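Local coordinates for protein arginyl-tRNA synthetase, putative (Plasmodium falciparum, PDB 5JLD) that probably catalyses the ATP-dependent attachment of L-arginine to tRNA(Arg), as a class I aminoacyl-tRNA synthetase, at residues 283-288 against 366-371; 326-331 against 357-362. All blocks are in the same frame, centred on the assembly; numbering follows the deposited sequence.

Contact 1: 283-288 against 366-371; sequences STVLDL and TNWGDK
Trp368 carries CG opposite its own carbonyl carbon (chi1 -61°), and a chi2 of only -11° then extends the indole from the loop toward helix 282-292. There it meets Val285, whose CG1 lies anti to the backbone N, and Leu288, one helical turn further on. The touching end of the indole is the far part of its six-membered ring. Trp368 CH2 comes within 3.9 Å of Val285 CG1, while Trp368 CZ2 lies 4.1 Å from Leu288 CB. Both aliphatic groups approach the ring obliquely, and the Val285 and Trp368 side chains cross at about a right angle. Leu288 touches with CB, at the root of its side chain, and is itself exposed; Val285 and Trp368 are buried. No hydrogen bond joins the two segments, and the backbones stay well apart: Leu288 CA and Thr366 CA, the nearest such pair, are 9.2 Å from each other, so the indole spans the distance between the backbones. Its root is held by an ST turn in which Trp368 N donates to Thr366 OG1 at 3.0 Å and 156°. The same hydroxyl oxygen hydrogen-bonds to Ile363 O near the end of helix 353-364 and lies 3.0 Å above the indole plane, toward the ring's rim. Tyr333 of helix 326-337 makes an edge-to-face contact with the indole and also touches Val285 and Leu288, so this third helix packs against both sides of the contact. The arrangement is apolar helix-to-loop packing within the class I catalytic domain: the turn leading from helix 353-364 into strand 374-380, an outermost strand of the parallel, Rossmann-type sheet, is joined to helix 282-292 through one inserted tryptophan.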
# COMPACT_ATOMS: atom_id res chain seq x y z
N SER A 283 15.25 -29.44 -1.95
CA SER A 283 16.57 -30.08 -1.90
C SER A 283 17.55 -29.28 -2.77
O SER A 283 18.67 -28.98 -2.33
CB SER A 283 16.49 -31.54 -2.36
OG SER A 283 16.07 -32.37 -1.29
N THR A 284 17.08 -28.84 -3.93
CA THR A 284 17.88 -27.97 -4.78
C THR A 284 18.31 -26.74 -3.96
O THR A 284 19.51 -26.42 -3.87
CB THR A 284 17.10 -27.55 -6.05
OG1 THR A 284 17.05 -28.65 -6.96
CG2 THR A 284 17.76 -26.36 -6.75
N VAL A 285 17.36 -26.11 -3.29
CA VAL A 285 17.70 -24.87 -2.59
C VAL A 285 18.72 -25.21 -1.52
O VAL A 285 19.75 -24.52 -1.39
CB VAL A 285 16.47 -24.15 -1.99
CG1 VAL A 285 16.91 -22.91 -1.18
CG2 VAL A 285 15.53 -23.70 -3.10
N LEU A 286 18.53 -26.35 -0.85
CA LEU A 286 19.41 -26.62 0.29
C LEU A 286 20.77 -26.94 -0.28
O LEU A 286 21.80 -26.50 0.27
CB LEU A 286 18.88 -27.73 1.17
CG LEU A 286 17.72 -27.33 2.08
CD1 LEU A 286 17.47 -28.40 3.10
CD2 LEU A 286 17.97 -25.98 2.78
N ASP A 287 20.76 -27.62 -1.44
CA ASP A 287 22.01 -28.02 -2.08
C ASP A 287 22.78 -26.76 -2.34
O ASP A 287 23.96 -26.66 -1.97
CB ASP A 287 21.77 -28.82 -3.36
CG ASP A 287 21.41 -30.28 -3.08
OD1 ASP A 287 21.73 -30.75 -1.97
OD2 ASP A 287 20.81 -30.94 -3.95
N LEU A 288 22.08 -25.75 -2.86
CA LEU A 288 22.76 -24.51 -3.22
C LEU A 288 23.39 -23.92 -1.97
O LEU A 288 24.58 -23.60 -1.95
CB LEU A 288 21.79 -23.51 -3.88
CG LEU A 288 21.50 -23.89 -5.35
CD1 LEU A 288 20.45 -22.97 -5.94
CD2 LEU A 288 22.77 -23.88 -6.21
N THR A 366 23.94 -14.56 -0.75
CA THR A 366 24.00 -15.48 -1.90
C THR A 366 24.25 -14.71 -3.20
O THR A 366 24.36 -13.49 -3.20
CB THR A 366 22.69 -16.27 -2.07
OG1 THR A 366 21.69 -15.43 -2.68
CG2 THR A 366 22.19 -16.79 -0.72
N ASN A 367 24.33 -15.44 -4.31
CA ASN A 367 24.42 -14.82 -5.63
C ASN A 367 23.06 -14.84 -6.35
O ASN A 367 22.99 -14.72 -7.56
CB ASN A 367 25.47 -15.54 -6.48
CG ASN A 367 25.22 -17.07 -6.59
OD1 ASN A 367 24.63 -17.68 -5.70
ND2 ASN A 367 25.69 -17.67 -7.68
N TRP A 368 21.98 -14.97 -5.60
CA TRP A 368 20.68 -15.22 -6.21
C TRP A 368 20.06 -13.96 -6.80
O TRP A 368 19.81 -12.98 -6.09
CB TRP A 368 19.72 -15.83 -5.20
CG TRP A 368 20.18 -17.15 -4.67
CD1 TRP A 368 21.21 -17.92 -5.16
CD2 TRP A 368 19.64 -17.87 -3.57
NE1 TRP A 368 21.33 -19.08 -4.42
CE2 TRP A 368 20.38 -19.07 -3.44
CE3 TRP A 368 18.59 -17.61 -2.67
CZ2 TRP A 368 20.10 -20.01 -2.44
CZ3 TRP A 368 18.32 -18.57 -1.68
CH2 TRP A 368 19.08 -19.74 -1.58
N GLY A 369 19.80 -14.01 -8.11
CA GLY A 369 19.14 -12.96 -8.83
C GLY A 369 19.82 -11.61 -8.71
O GLY A 369 21.03 -11.51 -8.54
N ASP A 370 19.00 -10.57 -8.80
CA ASP A 370 19.42 -9.17 -8.73
C ASP A 370 19.97 -8.83 -7.35
O ASP A 370 19.20 -8.76 -6.38
CB ASP A 370 18.22 -8.28 -9.08
CG ASP A 370 18.53 -6.79 -8.98
OD1 ASP A 370 19.72 -6.42 -8.88
OD2 ASP A 370 17.56 -6.00 -9.06
N LYS A 371 21.28 -8.60 -7.25
CA LYS A 371 21.91 -8.28 -5.96
C LYS A 371 21.35 -7.00 -5.32
O LYS A 371 21.40 -6.83 -4.10
CB LYS A 371 23.43 -8.16 -6.12
CG LYS A 371 23.87 -7.02 -7.03
CD LYS A 371 25.36 -7.10 -7.35
CE LYS A 371 25.80 -5.97 -8.29
NZ LYS A 371 25.80 -4.64 -7.62

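Contact 2: 326-331 against 357-362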
# COMPACT_ATOMS: atom_id res chain seq x y z
N SER A 326 12.85 -23.40 5.76
CA SER A 326 13.33 -23.75 4.42
C SER A 326 12.38 -23.25 3.33
O SER A 326 12.81 -22.80 2.27
CB SER A 326 13.52 -25.27 4.30
OG SER A 326 12.33 -25.97 4.62
N THR A 327 11.08 -23.31 3.60
CA THR A 327 10.11 -22.82 2.62
C THR A 327 10.26 -21.31 2.32
O THR A 327 10.17 -20.90 1.16
CB THR A 327 8.66 -23.10 3.08
OG1 THR A 327 8.44 -24.51 3.15
CG2 THR A 327 7.65 -22.49 2.10
N ASP A 328 10.49 -20.48 3.33
CA ASP A 328 10.57 -19.03 3.06
C ASP A 328 11.81 -18.70 2.22
O ASP A 328 11.76 -17.94 1.23
CB ASP A 328 10.58 -18.24 4.36
CG ASP A 328 9.24 -18.26 5.08
OD1 ASP A 328 8.21 -18.47 4.42
OD2 ASP A 328 9.23 -18.04 6.30
N VAL A 329 12.91 -19.35 2.59
CA VAL A 329 14.17 -19.20 1.87
C VAL A 329 14.01 -19.65 0.42
O VAL A 329 14.45 -18.96 -0.50
CB VAL A 329 15.31 -19.98 2.58
CG1 VAL A 329 16.59 -19.90 1.77
CG2 VAL A 329 15.52 -19.42 3.99
N ALA A 330 13.36 -20.80 0.21
CA ALA A 330 13.14 -21.31 -1.15
C ALA A 330 12.25 -20.37 -1.93
O ALA A 330 12.50 -20.13 -3.12
CB ALA A 330 12.51 -22.74 -1.12
N ALA A 331 11.21 -19.84 -1.30
CA ALA A 331 10.32 -18.94 -2.03
C ALA A 331 11.10 -17.71 -2.49
O ALA A 331 10.93 -17.26 -3.62
CB ALA A 331 9.12 -18.53 -1.18
N GLU A 357 13.75 -10.24 8.27
CA GLU A 357 15.01 -9.54 8.17
C GLU A 357 16.12 -10.59 8.17
O GLU A 357 17.07 -10.51 7.38
CB GLU A 357 15.18 -8.52 9.31
CG GLU A 357 14.38 -7.25 9.07
CD GLU A 357 14.78 -6.10 9.97
OE1 GLU A 357 14.89 -6.31 11.20
OE2 GLU A 357 14.99 -4.98 9.45
N THR A 358 15.94 -11.63 9.00
CA THR A 358 16.96 -12.68 9.05
C THR A 358 17.01 -13.42 7.71
O THR A 358 18.07 -13.87 7.28
CB THR A 358 16.71 -13.71 10.17
OG1 THR A 358 16.53 -13.04 11.43
CG2 THR A 358 17.88 -14.67 10.28
N ILE A 359 15.87 -13.51 7.03
CA ILE A 359 15.89 -14.15 5.73
C ILE A 359 16.64 -13.25 4.74
O ILE A 359 17.46 -13.75 3.95
CB ILE A 359 14.47 -14.48 5.23
CG1 ILE A 359 13.94 -15.69 6.03
CG2 ILE A 359 14.48 -14.81 3.72
CD1 ILE A 359 12.44 -15.81 6.03
N PHE A 360 16.40 -11.94 4.82
CA PHE A 360 16.96 -11.04 3.80
C PHE A 360 18.48 -11.07 3.93
O PHE A 360 19.20 -11.20 2.94
CB PHE A 360 16.43 -9.62 3.95
CG PHE A 360 14.94 -9.49 3.72
CD1 PHE A 360 14.22 -10.51 3.09
CD2 PHE A 360 14.27 -8.34 4.14
CE1 PHE A 360 12.85 -10.39 2.90
CE2 PHE A 360 12.90 -8.21 3.94
CZ PHE A 360 12.18 -9.23 3.31
N ASP A 361 18.94 -10.96 5.17
CA ASP A 361 20.35 -11.08 5.51
C ASP A 361 20.99 -12.35 4.90
O ASP A 361 22.13 -12.30 4.43
CB ASP A 361 20.53 -11.05 7.03
CG ASP A 361 21.99 -11.04 7.46
OD1 ASP A 361 22.66 -10.01 7.26
OD2 ASP A 361 22.46 -12.07 7.99
N LEU A 362 20.27 -13.47 4.89
CA LEU A 362 20.86 -14.67 4.28
C LEU A 362 20.92 -14.52 2.77
O LEU A 362 21.94 -14.82 2.12
CB LEU A 362 20.08 -15.93 4.65
CG LEU A 362 20.40 -17.20 3.84
CD1 LEU A 362 21.87 -17.64 4.01
CD2 LEU A 362 19.44 -18.34 4.21
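Asp328 OD2 hydrogen-bonds to His355 NE2, two residues before the 357-362 segment on the same helix, so the carboxylate is tied to the helix against which its carbon atoms pack. Ile359 CD1 packs against the same aspartate side chain: it sits 3.5 Å from Asp328 CB and 3.9 Å from Asp328 OD2, the two side chains crossing at about a right angle. CG1 of Ile359 is anti to the carbonyl carbon (chi1 -74°) and chi2 of 159° keeps the chain extended, which carries CD1 across to the aspartate. One turn later Leu362 CD2 faces the fork of Val329, at 4.1 Å from both Val329 CG1 and Val329 CG2. The nearest CA atoms across the two segments are those of Val329 and Ile359, 6.6 Å apart. Leu313 touches Ile359 and Leu362, and Leu315 touches Val329, so strand 313-316 lines the apolar side. This is helix-helix packing in the class I catalytic domain, between helix 326-337 and helix 353-364, the connection of a beta-alpha-beta unit joining the neighbouring parallel strands 343-349 and 374-380.

In the fold
Both contacts are largely buried and lie in the catalytic domain, their centres about 10 Å apart. Contact 2 uses helix 353-364 and contact 1 the loop that follows it. Their other partners, helices 326-337 and 282-292, also meet, since Val285 CG2 packs on Ala330 CB at 3.7 Å and Val285 CG1 approaches Val329 CG1 at 4.2 Å. The two contacts therefore adjoin, through packing between their helices. Contact 1 reaches an exposed border at Leu288 and depends on a single aromatic ring; contact 2 combines a valine-leucine pair with an aspartate that packs on Ile359 and bonds to His355, just outside the segments.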